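Local coordinates for hypothetical protein (Uncultured marine organism, PDB 2OP5) that is of unknown function but forms a dimer with a ferredoxin-like fold, consistent with the dimeric alpha-beta barrel proteins, at residues F10-F15 with N104-V109; L14-T19 with F98-H103; N22-F27 with H62-V67; S41-A46 with E81-E86; A46-H51 with M66-D71. All coordinates share one frame; numbering follows the deposited sequence.

Contact 1: residues F10-F15 with N104-V109. With EDO (1,2-ethanediol), chain H.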
# COMPACT_ATOMS: atom_id res chain seq x y z
N PHE A 10 10.31 1.99 -6.01
CA PHE A 10 10.11 0.67 -5.45
C PHE A 10 9.21 0.76 -4.23
O PHE A 10 9.31 1.72 -3.48
CB PHE A 10 11.45 0.09 -5.06
CG PHE A 10 11.43 -1.39 -4.84
CD1 PHE A 10 11.40 -2.26 -5.92
CD2 PHE A 10 11.52 -1.92 -3.56
CE1 PHE A 10 11.44 -3.62 -5.73
CE2 PHE A 10 11.55 -3.31 -3.37
CZ PHE A 10 11.51 -4.15 -4.45
N LEU A 11 8.39 -0.27 -4.02
CA LEU A 11 7.40 -0.27 -2.97
C LEU A 11 7.09 -1.67 -2.40
O LEU A 11 7.14 -2.68 -3.10
CB LEU A 11 6.13 0.35 -3.59
CG LEU A 11 4.75 0.55 -2.96
CD1 LEU A 11 3.99 1.63 -3.70
CD2 LEU A 11 3.93 -0.72 -2.94
N ASN A 12 6.78 -1.70 -1.10
CA ASN A 12 6.30 -2.92 -0.44
C ASN A 12 4.98 -2.59 0.23
O ASN A 12 4.91 -1.66 1.02
CB ASN A 12 7.28 -3.46 0.59
CG ASN A 12 6.92 -4.86 1.10
OD1 ASN A 12 6.01 -5.52 0.58
ND2 ASN A 12 7.65 -5.33 2.09
N SER A 13 3.93 -3.31 -0.15
CA SER A 13 2.59 -3.15 0.43
C SER A 13 2.38 -4.47 1.12
O SER A 13 1.96 -5.46 0.49
CB SER A 13 1.52 -2.92 -0.64
OG SER A 13 0.23 -2.81 -0.05
N LEU A 14 2.73 -4.50 2.40
CA LEU A 14 2.66 -5.72 3.16
C LEU A 14 1.49 -5.69 4.13
O LEU A 14 0.94 -4.62 4.42
CB LEU A 14 3.98 -5.95 3.88
CG LEU A 14 4.36 -5.15 5.12
CD1 LEU A 14 3.60 -5.60 6.36
CD2 LEU A 14 5.86 -5.34 5.38
N PHE A 15 1.08 -6.89 4.58
CA PHE A 15 0.02 -6.98 5.57
C PHE A 15 0.28 -8.13 6.55
O PHE A 15 0.98 -9.09 6.22
CB PHE A 15 -1.41 -6.99 4.96
CG PHE A 15 -1.76 -8.20 4.11
CD1 PHE A 15 -1.55 -8.20 2.74
CD2 PHE A 15 -2.37 -9.32 4.69
CE1 PHE A 15 -1.90 -9.30 1.96
CE2 PHE A 15 -2.71 -10.43 3.91
CZ PHE A 15 -2.48 -10.42 2.54
N ASN A 104 4.04 -10.09 2.03
CA ASN A 104 4.75 -9.04 1.31
C ASN A 104 4.32 -9.01 -0.14
O ASN A 104 3.97 -10.06 -0.72
CB ASN A 104 6.26 -9.28 1.32
CG ASN A 104 6.83 -9.32 2.71
OD1 ASN A 104 7.00 -8.28 3.37
ND2 ASN A 104 7.14 -10.54 3.18
N ASN A 105 4.37 -7.80 -0.70
CA ASN A 105 4.05 -7.51 -2.08
C ASN A 105 4.99 -6.41 -2.55
O ASN A 105 4.62 -5.24 -2.49
CB ASN A 105 2.60 -7.06 -2.22
CG ASN A 105 1.61 -8.13 -1.78
OD1 ASN A 105 1.37 -9.08 -2.49
ND2 ASN A 105 1.05 -7.96 -0.58
N ARG A 106 6.18 -6.80 -3.01
CA ARG A 106 7.21 -5.86 -3.44
C ARG A 106 7.32 -5.77 -4.94
O ARG A 106 7.23 -6.79 -5.63
CB ARG A 106 8.60 -6.28 -2.98
CG ARG A 106 8.75 -6.56 -1.53
CD ARG A 106 10.18 -6.97 -1.23
NE ARG A 106 10.22 -7.85 -0.07
CZ ARG A 106 10.28 -9.18 -0.10
NH1 ARG A 106 10.31 -9.86 -1.25
NH2 ARG A 106 10.30 -9.85 1.04
N GLY A 107 7.60 -4.57 -5.44
CA GLY A 107 7.78 -4.37 -6.87
C GLY A 107 8.05 -2.95 -7.31
O GLY A 107 8.11 -2.03 -6.50
N VAL A 108 8.19 -2.79 -8.63
CA VAL A 108 8.49 -1.54 -9.27
C VAL A 108 7.21 -0.76 -9.44
O VAL A 108 6.18 -1.33 -9.82
CB VAL A 108 9.00 -1.71 -10.74
CG1 VAL A 108 9.74 -0.47 -11.19
CG2 VAL A 108 9.93 -2.85 -10.89
N VAL A 109 7.29 0.54 -9.20
CA VAL A 109 6.20 1.44 -9.46
C VAL A 109 6.11 1.67 -10.98
O VAL A 109 7.13 1.91 -11.64
CB VAL A 109 6.35 2.77 -8.69
CG1 VAL A 109 5.31 3.78 -9.14
CG2 VAL A 109 6.22 2.53 -7.20
C1 EDO H . 7.11 -10.01 -2.44
O1 EDO H . 6.33 -9.73 -3.62
C2 EDO H . 7.49 -11.49 -2.39
O2 EDO H . 6.98 -12.08 -1.18
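Leu11 and Gly107 form an antiparallel hydrogen-bonded pair, exchanging two backbone bonds, with Gly107 N reaching Leu11 O at 3.0 Å. Beyond the regular ladder, Ser13 N still bonds to Asn105 O at 3.1 Å. Side-chain amides supply the other polar links. Asn12 OD1 accepts from Asn105 N at 3.1 Å, while ND2 of the same amide, with its partner in the amide plane, gives an almost straight bond (176°) to Asn104 OD1; bonded at both ends, the Asn12 amide has its flip fixed. Asn105 ND2 returns a bond to Ser13 O at 2.9 Å, its OD1 being taken by Arg63 of the second subunit. The ferredoxin-like sheet here joins strand 10-17 to strand 102-114, which Val109 carries into an antiparallel ladder with the second subunit. With CG anti to the backbone N (chi1 -164°), the Phe10 ring lays one face over the Gly107 peptide N, and its CZ meets Arg106 CB at 3.9 Å. Arg106 N donates to O1 of a bound ethanediol at 3.0 Å.

Contact 2: residues L14-T19 with F98-H103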
# COMPACT_ATOMS: atom_id res chain seq x y z
N LEU A 14 2.73 -4.50 2.40
CA LEU A 14 2.66 -5.72 3.16
C LEU A 14 1.49 -5.69 4.13
O LEU A 14 0.94 -4.62 4.42
CB LEU A 14 3.98 -5.95 3.88
CG LEU A 14 4.36 -5.15 5.12
CD1 LEU A 14 3.60 -5.60 6.36
CD2 LEU A 14 5.86 -5.34 5.38
N PHE A 15 1.08 -6.89 4.58
CA PHE A 15 0.02 -6.98 5.57
C PHE A 15 0.28 -8.13 6.55
O PHE A 15 0.98 -9.09 6.22
CB PHE A 15 -1.41 -6.99 4.96
CG PHE A 15 -1.76 -8.20 4.11
CD1 PHE A 15 -1.55 -8.20 2.74
CD2 PHE A 15 -2.37 -9.32 4.69
CE1 PHE A 15 -1.90 -9.30 1.96
CE2 PHE A 15 -2.71 -10.43 3.91
CZ PHE A 15 -2.48 -10.42 2.54
N MSE A 16 -0.26 -7.95 7.77
CA MSE A 16 -0.14 -8.93 8.86
C MSE A 16 -1.50 -9.21 9.47
O MSE A 16 -2.25 -8.28 9.75
CB MSE A 16 0.75 -8.43 9.98
CG MSE A 16 2.21 -8.45 9.68
SE MSE A 16 3.12 -7.07 10.72
CE MSE A 16 2.29 -5.65 9.86
N ASP A 17 -1.78 -10.48 9.70
CA ASP A 17 -3.04 -10.95 10.26
C ASP A 17 -2.77 -11.62 11.59
O ASP A 17 -1.94 -12.53 11.66
CB ASP A 17 -3.69 -11.96 9.32
CG ASP A 17 -4.06 -11.36 7.99
OD1 ASP A 17 -4.20 -10.13 7.93
OD2 ASP A 17 -4.20 -12.12 6.99
N PHE A 18 -3.50 -11.18 12.61
CA PHE A 18 -3.36 -11.69 13.97
C PHE A 18 -4.51 -12.63 14.32
O PHE A 18 -5.58 -12.59 13.69
CB PHE A 18 -3.26 -10.52 14.96
CG PHE A 18 -2.05 -9.65 14.73
CD1 PHE A 18 -2.10 -8.61 13.81
CD2 PHE A 18 -0.85 -9.92 15.37
CE1 PHE A 18 -0.98 -7.82 13.57
CE2 PHE A 18 0.28 -9.13 15.12
CZ PHE A 18 0.20 -8.08 14.22
N THR A 19 -4.26 -13.50 15.30
CA THR A 19 -5.25 -14.48 15.74
C THR A 19 -6.27 -13.88 16.72
O THR A 19 -7.25 -14.54 17.10
CB THR A 19 -4.59 -15.73 16.38
OG1 THR A 19 -3.94 -15.37 17.60
CG2 THR A 19 -3.58 -16.39 15.42
N PHE A 98 4.04 -12.98 19.61
CA PHE A 98 3.03 -12.78 18.60
C PHE A 98 2.97 -13.93 17.58
O PHE A 98 3.91 -14.72 17.44
CB PHE A 98 3.31 -11.49 17.83
CG PHE A 98 3.27 -10.24 18.68
CD1 PHE A 98 2.07 -9.59 18.94
CD2 PHE A 98 4.43 -9.71 19.21
CE1 PHE A 98 2.01 -8.44 19.72
CE2 PHE A 98 4.39 -8.57 19.99
CZ PHE A 98 3.18 -7.93 20.25
N VAL A 99 1.85 -14.01 16.89
CA VAL A 99 1.66 -15.00 15.83
C VAL A 99 0.90 -14.29 14.71
O VAL A 99 -0.20 -13.76 14.91
CB VAL A 99 0.87 -16.23 16.28
CG1 VAL A 99 0.61 -17.14 15.08
CG2 VAL A 99 1.60 -16.99 17.41
N PHE A 100 1.54 -14.29 13.54
CA PHE A 100 1.03 -13.68 12.34
C PHE A 100 2.02 -14.02 11.25
O PHE A 100 3.16 -14.33 11.56
CB PHE A 100 1.04 -12.15 12.49
CG PHE A 100 2.42 -11.56 12.77
CD1 PHE A 100 3.29 -11.25 11.73
CD2 PHE A 100 2.84 -11.34 14.07
CE1 PHE A 100 4.57 -10.73 11.99
CE2 PHE A 100 4.10 -10.83 14.32
CZ PHE A 100 4.97 -10.52 13.28
N LYS A 101 1.60 -13.98 9.99
CA LYS A 101 2.51 -14.17 8.86
C LYS A 101 2.48 -12.88 8.06
O LYS A 101 1.39 -12.35 7.78
CB LYS A 101 2.07 -15.33 7.96
CG LYS A 101 2.91 -15.47 6.67
CD LYS A 101 2.45 -16.62 5.79
CE LYS A 101 2.75 -17.97 6.42
NZ LYS A 101 2.56 -19.05 5.43
N ILE A 102 3.65 -12.39 7.68
CA ILE A 102 3.73 -11.19 6.89
C ILE A 102 3.50 -11.59 5.44
O ILE A 102 4.16 -12.50 4.93
CB ILE A 102 5.08 -10.48 7.02
CG1 ILE A 102 5.29 -10.02 8.47
CG2 ILE A 102 5.12 -9.23 6.14
CD1 ILE A 102 6.51 -9.11 8.69
N HIS A 103 2.53 -10.93 4.81
CA HIS A 103 2.30 -11.06 3.38
C HIS A 103 2.91 -9.87 2.70
O HIS A 103 2.40 -8.76 2.83
CB HIS A 103 0.82 -11.12 3.08
CG HIS A 103 0.21 -12.42 3.47
ND1 HIS A 103 -0.63 -12.56 4.55
CD2 HIS A 103 0.34 -13.66 2.93
CE1 HIS A 103 -1.01 -13.82 4.64
NE2 HIS A 103 -0.43 -14.51 3.68
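Phe15 and His103 make an antiparallel hydrogen-bonded pair, the His103 N to Phe15 O bond being 2.8 Å and nearly straight (174°); toward Phe18 and Phe100 the two chains stay side by side without a regular ladder. Side chains divide between the two faces. With Phe15, in one of the two positions modelled for it, lies His103: its CB sits over the middle of the Phe15 ring, 3.5 Å from the centroid, in a CH-pi contact, while the imidazole plane is inclined 30° to the phenyl ring and displaced, leaving little ring-on-ring overlap. Beside them the Asp17 carboxylate belongs chiefly to Arg63, with which it forms a salt bridge. On the other face the backbone sets Phe100 CB over a face of the Phe18 ring, 4.3 Å from its centroid. A first torsion of 59° then turns the Phe100 ring between two neighbours. CG of selenomethionine Met16 touches Phe100 CD1 at 3.6 Å, with SE placed obliquely to the ring in a Met-aromatic contact; Phe18 CE2 meets Phe100 CD2 at 3.5 Å. Ile102 CG2 closes on Leu14 CD1 at 3.9 Å. Phe18 and Met16 also meet Phe27, giving the arrangement of a ferredoxin-like sheet whose helix-bearing face is lined with apolar and aromatic side chains.

Contact 3: residues N22-F27 with H62-V67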
# COMPACT_ATOMS: atom_id res chain seq x y z
N ASN A 22 -7.02 -8.34 20.43
CA ASN A 22 -6.14 -7.87 21.51
C ASN A 22 -4.69 -7.93 21.09
O ASN A 22 -3.91 -7.01 21.38
CB ASN A 22 -6.35 -8.62 22.84
CG ASN A 22 -7.58 -8.14 23.62
OD1 ASN A 22 -8.25 -7.16 23.25
ND2 ASN A 22 -7.86 -8.82 24.73
N GLU A 23 -4.31 -8.98 20.37
CA GLU A 23 -2.93 -9.10 19.91
C GLU A 23 -2.58 -8.01 18.87
O GLU A 23 -1.50 -7.42 18.92
CB GLU A 23 -2.66 -10.49 19.36
CG GLU A 23 -1.18 -10.73 19.11
CD GLU A 23 -0.83 -12.19 18.96
OE1 GLU A 23 -1.34 -13.01 19.75
OE2 GLU A 23 -0.01 -12.52 18.08
N LEU A 24 -3.50 -7.75 17.95
CA LEU A 24 -3.32 -6.66 16.99
C LEU A 24 -3.13 -5.33 17.71
O LEU A 24 -2.20 -4.58 17.39
CB LEU A 24 -4.52 -6.60 16.02
CG LEU A 24 -4.63 -5.45 15.00
CD1 LEU A 24 -5.44 -5.93 13.83
CD2 LEU A 24 -5.19 -4.12 15.56
N GLU A 25 -3.98 -5.06 18.71
CA GLU A 25 -3.91 -3.81 19.49
C GLU A 25 -2.59 -3.66 20.23
O GLU A 25 -2.06 -2.55 20.36
CB GLU A 25 -5.04 -3.74 20.50
CG GLU A 25 -6.43 -3.66 19.90
CD GLU A 25 -7.50 -3.58 20.96
OE1 GLU A 25 -7.41 -2.69 21.83
OE2 GLU A 25 -8.44 -4.42 20.92
N LEU A 26 -2.07 -4.79 20.74
CA LEU A 26 -0.80 -4.79 21.47
C LEU A 26 0.39 -4.54 20.55
O LEU A 26 1.34 -3.87 20.94
CB LEU A 26 -0.58 -6.12 22.19
CG LEU A 26 0.77 -6.21 22.95
CD1 LEU A 26 0.84 -5.17 24.06
CD2 LEU A 26 0.94 -7.58 23.51
N PHE A 27 0.34 -5.14 19.36
CA PHE A 27 1.36 -4.96 18.32
C PHE A 27 1.40 -3.51 17.88
O PHE A 27 2.47 -2.93 17.73
CB PHE A 27 1.06 -5.86 17.09
CG PHE A 27 2.15 -5.83 16.05
CD1 PHE A 27 3.16 -6.77 16.05
CD2 PHE A 27 2.18 -4.84 15.09
CE1 PHE A 27 4.15 -6.72 15.13
CE2 PHE A 27 3.19 -4.79 14.18
CZ PHE A 27 4.17 -5.74 14.19
N HIS A 62 -7.97 -9.78 11.56
CA HIS A 62 -7.42 -8.79 12.49
C HIS A 62 -6.14 -8.35 11.78
O HIS A 62 -5.07 -8.82 12.09
CB HIS A 62 -7.09 -9.39 13.84
CG HIS A 62 -8.24 -10.08 14.48
ND1 HIS A 62 -9.26 -9.40 15.11
CD2 HIS A 62 -8.52 -11.40 14.63
CE1 HIS A 62 -10.13 -10.26 15.60
NE2 HIS A 62 -9.70 -11.48 15.32
N ARG A 63 -6.30 -7.42 10.85
CA ARG A 63 -5.26 -7.06 9.94
C ARG A 63 -4.65 -5.65 10.07
O ARG A 63 -5.35 -4.66 10.33
CB ARG A 63 -5.83 -7.24 8.53
CG ARG A 63 -4.83 -7.03 7.40
CD ARG A 63 -5.35 -7.53 6.03
NE ARG A 63 -5.47 -8.98 5.95
CZ ARG A 63 -5.87 -9.65 4.87
NH1 ARG A 63 -6.24 -9.01 3.76
NH2 ARG A 63 -5.94 -10.96 4.91
N ILE A 64 -3.33 -5.60 9.88
CA ILE A 64 -2.56 -4.38 9.83
C ILE A 64 -1.91 -4.34 8.46
O ILE A 64 -1.38 -5.34 8.00
CB ILE A 64 -1.40 -4.37 10.84
CG1 ILE A 64 -1.91 -4.42 12.27
CG2 ILE A 64 -0.52 -3.14 10.65
CD1 ILE A 64 -2.82 -3.28 12.66
N SER A 65 -1.94 -3.17 7.82
CA SER A 65 -1.23 -2.94 6.55
C SER A 65 -0.12 -1.91 6.72
O SER A 65 -0.25 -0.95 7.52
CB SER A 65 -2.18 -2.45 5.49
OG SER A 65 -2.72 -1.20 5.83
N MSE A 66 0.96 -2.13 5.99
CA MSE A 66 2.07 -1.23 5.94
C MSE A 66 2.48 -1.06 4.51
O MSE A 66 2.52 -2.02 3.74
CB MSE A 66 3.27 -1.77 6.71
CG MSE A 66 3.04 -1.76 8.19
SE MSE A 66 4.59 -2.33 9.23
CE MSE A 66 3.78 -1.93 10.91
N VAL A 67 2.75 0.18 4.14
CA VAL A 67 3.21 0.48 2.81
C VAL A 67 4.51 1.25 3.00
O VAL A 67 4.52 2.30 3.67
CB VAL A 67 2.20 1.31 1.99
CG1 VAL A 67 2.78 1.64 0.63
CG2 VAL A 67 0.83 0.59 1.86
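Phe27 N donates to Glu23 O at 3.0 Å, one of the helical bonds that hold Leu24 and Phe27, about one turn apart, both facing strand 63-70. No hydrogen bond crosses between the helix and the strand, and the contact rests on a few apolar atoms. Leu24 does most of the touching. Its CG stands anti to the backbone N (chi1 174°), which directs the branch point at the strand, where CG packs on Ile64 CD1 at 3.7 Å. From there CD1 comes down onto the main chain, 3.2 Å from His62 C. This is the helix-on-sheet layer of the ferredoxin-like fold: the segment axes pass 9.5 Å apart, and their directions differ by 32°. An alanine in place of Leu24 has neither CG nor its methyls, and would probably leave Ile64 CD1 without its neighbour and a gap over the His62-Arg63 peptide. Farther along, Met66 CE of the selenomethionine comes to the edge of the Phe27 ring, near its plane, 4.4 Å from CE2. The polar ends turn to other partners. His62 ND1 is hydrogen-bonded to Glu21, and Arg63, pointing away from the helix, pairs with Asp17 and reaches Asn105 of the second subunit.

Contact 4: residues S41-A46 with E81-E86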
# COMPACT_ATOMS: atom_id res chain seq x y z
N SER A 41 14.90 8.67 10.40
CA SER A 41 15.86 9.66 9.88
C SER A 41 16.93 8.97 9.05
O SER A 41 17.23 9.42 7.97
CB SER A 41 16.51 10.44 11.02
OG SER A 41 17.24 11.54 10.51
N ARG A 42 17.46 7.87 9.56
CA ARG A 42 18.52 7.12 8.87
C ARG A 42 18.02 6.33 7.67
O ARG A 42 18.74 6.21 6.68
CB ARG A 42 19.29 6.24 9.86
CG ARG A 42 20.16 7.11 10.76
CD ARG A 42 20.92 6.38 11.86
NE ARG A 42 20.04 6.00 12.96
CZ ARG A 42 19.57 4.79 13.20
NH1 ARG A 42 19.90 3.75 12.45
NH2 ARG A 42 18.77 4.61 14.24
N LEU A 43 16.81 5.78 7.77
CA LEU A 43 16.22 5.06 6.66
C LEU A 43 15.84 6.06 5.56
O LEU A 43 16.02 5.79 4.38
CB LEU A 43 14.98 4.27 7.11
CG LEU A 43 15.09 3.09 8.09
CD1 LEU A 43 13.71 2.60 8.46
CD2 LEU A 43 15.89 1.91 7.54
N SER A 44 15.36 7.23 5.94
CA SER A 44 14.99 8.24 4.93
C SER A 44 16.22 8.70 4.14
O SER A 44 16.13 8.88 2.93
CB SER A 44 14.23 9.43 5.52
OG SER A 44 15.08 10.46 6.01
N ALA A 45 17.36 8.83 4.81
CA ALA A 45 18.60 9.18 4.13
C ALA A 45 19.04 8.04 3.21
O ALA A 45 19.70 8.27 2.20
CB ALA A 45 19.68 9.50 5.13
N ALA A 46 18.67 6.80 3.56
CA ALA A 46 19.02 5.62 2.75
C ALA A 46 18.05 5.33 1.60
O ALA A 46 18.30 4.41 0.83
CB ALA A 46 19.16 4.37 3.64
N GLU A 81 19.29 -3.42 5.56
CA GLU A 81 20.55 -3.58 6.25
C GLU A 81 20.52 -2.77 7.56
O GLU A 81 20.96 -3.24 8.62
CB GLU A 81 21.67 -3.07 5.34
CG GLU A 81 23.05 -3.62 5.66
CD GLU A 81 23.15 -5.10 5.33
OE1 GLU A 81 22.72 -5.93 6.17
OE2 GLU A 81 23.68 -5.41 4.24
N ILE A 82 20.00 -1.54 7.47
CA ILE A 82 19.87 -0.64 8.63
C ILE A 82 18.96 -1.25 9.70
O ILE A 82 19.31 -1.27 10.88
CB ILE A 82 19.39 0.76 8.17
CG1 ILE A 82 20.55 1.44 7.42
CG2 ILE A 82 18.93 1.60 9.36
CD1 ILE A 82 20.22 2.79 6.80
N ILE A 83 17.80 -1.76 9.28
CA ILE A 83 16.85 -2.45 10.18
C ILE A 83 17.49 -3.67 10.90
O ILE A 83 17.22 -3.91 12.08
CB ILE A 83 15.60 -2.86 9.39
CG1 ILE A 83 14.78 -1.60 9.08
CG2 ILE A 83 14.73 -3.87 10.15
CD1 ILE A 83 13.88 -1.72 7.93
N ASP A 84 18.36 -4.40 10.20
CA ASP A 84 19.05 -5.58 10.73
C ASP A 84 20.01 -5.19 11.84
O ASP A 84 20.14 -5.89 12.85
CB ASP A 84 19.84 -6.28 9.62
CG ASP A 84 20.40 -7.64 10.05
OD1 ASP A 84 19.58 -8.51 10.41
OD2 ASP A 84 21.64 -7.84 10.01
N LYS A 85 20.71 -4.08 11.64
CA LYS A 85 21.64 -3.56 12.61
C LYS A 85 20.94 -2.79 13.77
O LYS A 85 21.57 -2.50 14.80
CB LYS A 85 22.61 -2.62 11.88
CG LYS A 85 23.52 -3.28 10.85
N GLU A 86 19.67 -2.43 13.58
CA GLU A 86 18.89 -1.68 14.56
C GLU A 86 18.37 -2.55 15.69
O GLU A 86 18.37 -2.12 16.82
CB GLU A 86 17.68 -1.02 13.87
CG GLU A 86 16.84 -0.08 14.72
CD GLU A 86 17.58 1.20 15.10
OE1 GLU A 86 18.65 1.46 14.52
OE2 GLU A 86 17.09 1.95 15.97
O HOH W 1 20.47 0.66 12.81
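Glu86 OE1 lies at the edge of the Arg42 guanidinium, close to its plane, while Ile82 CG2 approaches the same group obliquely; guanidinium and carboxylate planes are 26° apart. The two residues tie together a nearly antiparallel helix pair, helices 37-46 and 73-86, in the helical layer of the ferredoxin-like fold. Both terminal guanidinium nitrogens use one carboxylate oxygen: NH2 meets OE1 on its syn side, tilted from the carboxylate plane, at 3.2 Å, and NH1 adds a weak bond. A leucine in place of Arg42 would lose both bonds and would probably leave the Glu86 carboxylate without its opposite charge and freer to turn. Below this salt bridge the helices meet through Ile82. Its CG2 packs on Leu43 CD2 at 3.6 Å as the two side chains pass antiparallel alongside one another, and its CD1 touches Ala46 CB at 3.7 Å. Leu43 CD2 also reaches Ile83 CG1 at 4.0 Å. A water links the two helices, giving one hydrogen to Ile82 O and the other to Glu86 OE1, the latter at 2.6 Å.

Contact 5: residues A46-H51 with M66-D71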
# COMPACT_ATOMS: atom_id res chain seq x y z
N ALA A 46 18.67 6.80 3.56
CA ALA A 46 19.02 5.62 2.75
C ALA A 46 18.05 5.33 1.60
O ALA A 46 18.30 4.41 0.83
CB ALA A 46 19.16 4.37 3.64
N GLY A 47 16.96 6.08 1.49
CA GLY A 47 16.02 5.86 0.41
C GLY A 47 14.57 5.66 0.80
O GLY A 47 13.71 5.56 -0.09
N LEU A 48 14.26 5.57 2.10
CA LEU A 48 12.85 5.48 2.48
C LEU A 48 12.25 6.87 2.26
O LEU A 48 12.79 7.88 2.73
CB LEU A 48 12.66 5.03 3.93
CG LEU A 48 11.22 4.80 4.37
CD1 LEU A 48 10.61 3.58 3.71
CD2 LEU A 48 11.13 4.68 5.87
N ILE A 49 11.17 6.91 1.48
CA ILE A 49 10.42 8.13 1.21
C ILE A 49 9.22 8.23 2.12
O ILE A 49 8.95 9.28 2.68
CB ILE A 49 9.91 8.15 -0.25
CG1 ILE A 49 11.11 8.13 -1.21
CG2 ILE A 49 8.97 9.36 -0.49
CD1 ILE A 49 10.74 7.98 -2.69
N ARG A 50 8.50 7.13 2.27
CA ARG A 50 7.26 7.12 3.01
C ARG A 50 6.99 5.76 3.65
O ARG A 50 7.40 4.73 3.12
CB ARG A 50 6.13 7.51 2.05
CG ARG A 50 4.77 7.78 2.69
CD ARG A 50 3.73 8.02 1.63
NE ARG A 50 3.95 9.29 0.93
CZ ARG A 50 3.22 10.39 1.09
NH1 ARG A 50 2.17 10.43 1.92
NH2 ARG A 50 3.53 11.49 0.39
N HIS A 51 6.31 5.78 4.79
CA HIS A 51 5.93 4.58 5.55
C HIS A 51 4.62 4.87 6.23
O HIS A 51 4.54 5.75 7.06
CB HIS A 51 6.99 4.17 6.56
CG HIS A 51 6.64 2.94 7.35
ND1 HIS A 51 7.02 2.77 8.67
CD2 HIS A 51 5.94 1.83 7.02
CE1 HIS A 51 6.61 1.59 9.09
NE2 HIS A 51 5.95 1.00 8.11
N MSE A 66 0.96 -2.13 5.99
CA MSE A 66 2.07 -1.23 5.94
C MSE A 66 2.48 -1.06 4.51
O MSE A 66 2.52 -2.02 3.74
CB MSE A 66 3.27 -1.77 6.71
CG MSE A 66 3.04 -1.76 8.19
SE MSE A 66 4.59 -2.33 9.23
CE MSE A 66 3.78 -1.93 10.91
N VAL A 67 2.75 0.18 4.14
CA VAL A 67 3.21 0.48 2.81
C VAL A 67 4.51 1.25 3.00
O VAL A 67 4.52 2.30 3.67
CB VAL A 67 2.20 1.31 1.99
CG1 VAL A 67 2.78 1.64 0.63
CG2 VAL A 67 0.83 0.59 1.86
N PHE A 68 5.60 0.69 2.48
CA PHE A 68 6.92 1.32 2.53
C PHE A 68 7.21 1.71 1.10
O PHE A 68 7.14 0.86 0.19
CB PHE A 68 8.04 0.34 2.92
CG PHE A 68 7.93 -0.25 4.31
CD1 PHE A 68 7.06 -1.30 4.56
CD2 PHE A 68 8.76 0.19 5.32
CE1 PHE A 68 6.99 -1.87 5.84
CE2 PHE A 68 8.70 -0.37 6.60
CZ PHE A 68 7.82 -1.41 6.86
N GLU A 69 7.62 2.96 0.91
CA GLU A 69 7.95 3.47 -0.41
C GLU A 69 9.39 3.98 -0.44
O GLU A 69 9.82 4.73 0.44
CB GLU A 69 7.00 4.60 -0.78
CG GLU A 69 5.56 4.12 -0.82
CD GLU A 69 4.63 5.18 -1.31
OE1 GLU A 69 5.04 6.00 -2.15
OE2 GLU A 69 3.47 5.17 -0.88
N TYR A 70 10.11 3.57 -1.48
CA TYR A 70 11.50 3.90 -1.63
C TYR A 70 11.78 4.56 -2.96
O TYR A 70 11.09 4.30 -3.94
CB TYR A 70 12.37 2.63 -1.54
CG TYR A 70 12.10 1.75 -0.32
CD1 TYR A 70 11.14 0.76 -0.37
CD2 TYR A 70 12.81 1.92 0.87
CE1 TYR A 70 10.87 -0.04 0.72
CE2 TYR A 70 12.55 1.11 2.00
CZ TYR A 70 11.57 0.13 1.91
OH TYR A 70 11.29 -0.71 2.98
N ASP A 71 12.82 5.40 -2.96
CA ASP A 71 13.30 6.08 -4.17
C ASP A 71 13.87 5.07 -5.17
O ASP A 71 13.96 5.37 -6.36
CB ASP A 71 14.34 7.17 -3.81
CG ASP A 71 15.60 6.61 -3.14
OD1 ASP A 71 15.81 5.39 -3.08
OD2 ASP A 71 16.42 7.41 -2.68
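His51 carries CG anti to its backbone N (chi1 -180°) and Phe68 carries CG anti to its carbonyl carbon (chi1 -63°), so that the two rings, on facing residues of neighbouring strands, lie side by side. They form an offset stack with centroids 4.0 Å apart and planes at 16°. The backbones around them belong to the hairpin of strands 48-56 and 63-70, interrupted by a classic beta bulge: two residues, Ile49 and Arg50, stand opposite the single Glu69, whose O accepts from Ile49 N at 2.8 Å and, less closely, from Arg50 N at 3.3 Å. Glu69 N answers to Arg50 O at 2.8 Å. The hairpin starts from a Schellman motif that ends helix 37-46, where Gly47 has a positive phi that leaves no room for a CB beside the carbonyl before it; its O accepts from Asp71 N at 3.0 Å. On the face shared with the stacked rings, Leu48 CD1 packs on Tyr70 CE2 at 3.6 Å. On the other face Arg50 and Glu69 run alongside, but the Glu69 oxygen lies well out of the guanidinium plane and no N-H points at it. Arg50 pairs with Glu112 of the second subunit, Glu69 with Thr8 and with Arg50 of the second subunit. His51 ND1 is held by Tyr40 OH, while at the imidazole edge, near its plane, the selenium of Met66 stands 3.8 Å from NE2.

Contacts 1, 2, 3 and 5 all reach the same four-stranded sheet. Contacts 1 and 2 follow one strand pairing, sharing Leu14 and Phe15, with centres about 16 Å apart. Leu14 N probably hydrogen-bonds to Met66 O at 2.8 Å, linking both to contacts 3 and 5 through strand 63-70. Contacts 2 and 3 are closest, centres about 8 Å apart, and are joined by the 2.6 Å salt bridge from Asp17 OD1 to Arg63 NE. Contact 4, in the helical layer, adjoins contact 5, centres about 11 Å apart. No active site is established; the ethanediol at contact 1, probably from the crystallisation liquor, also bonds to Trp57 of the second subunit.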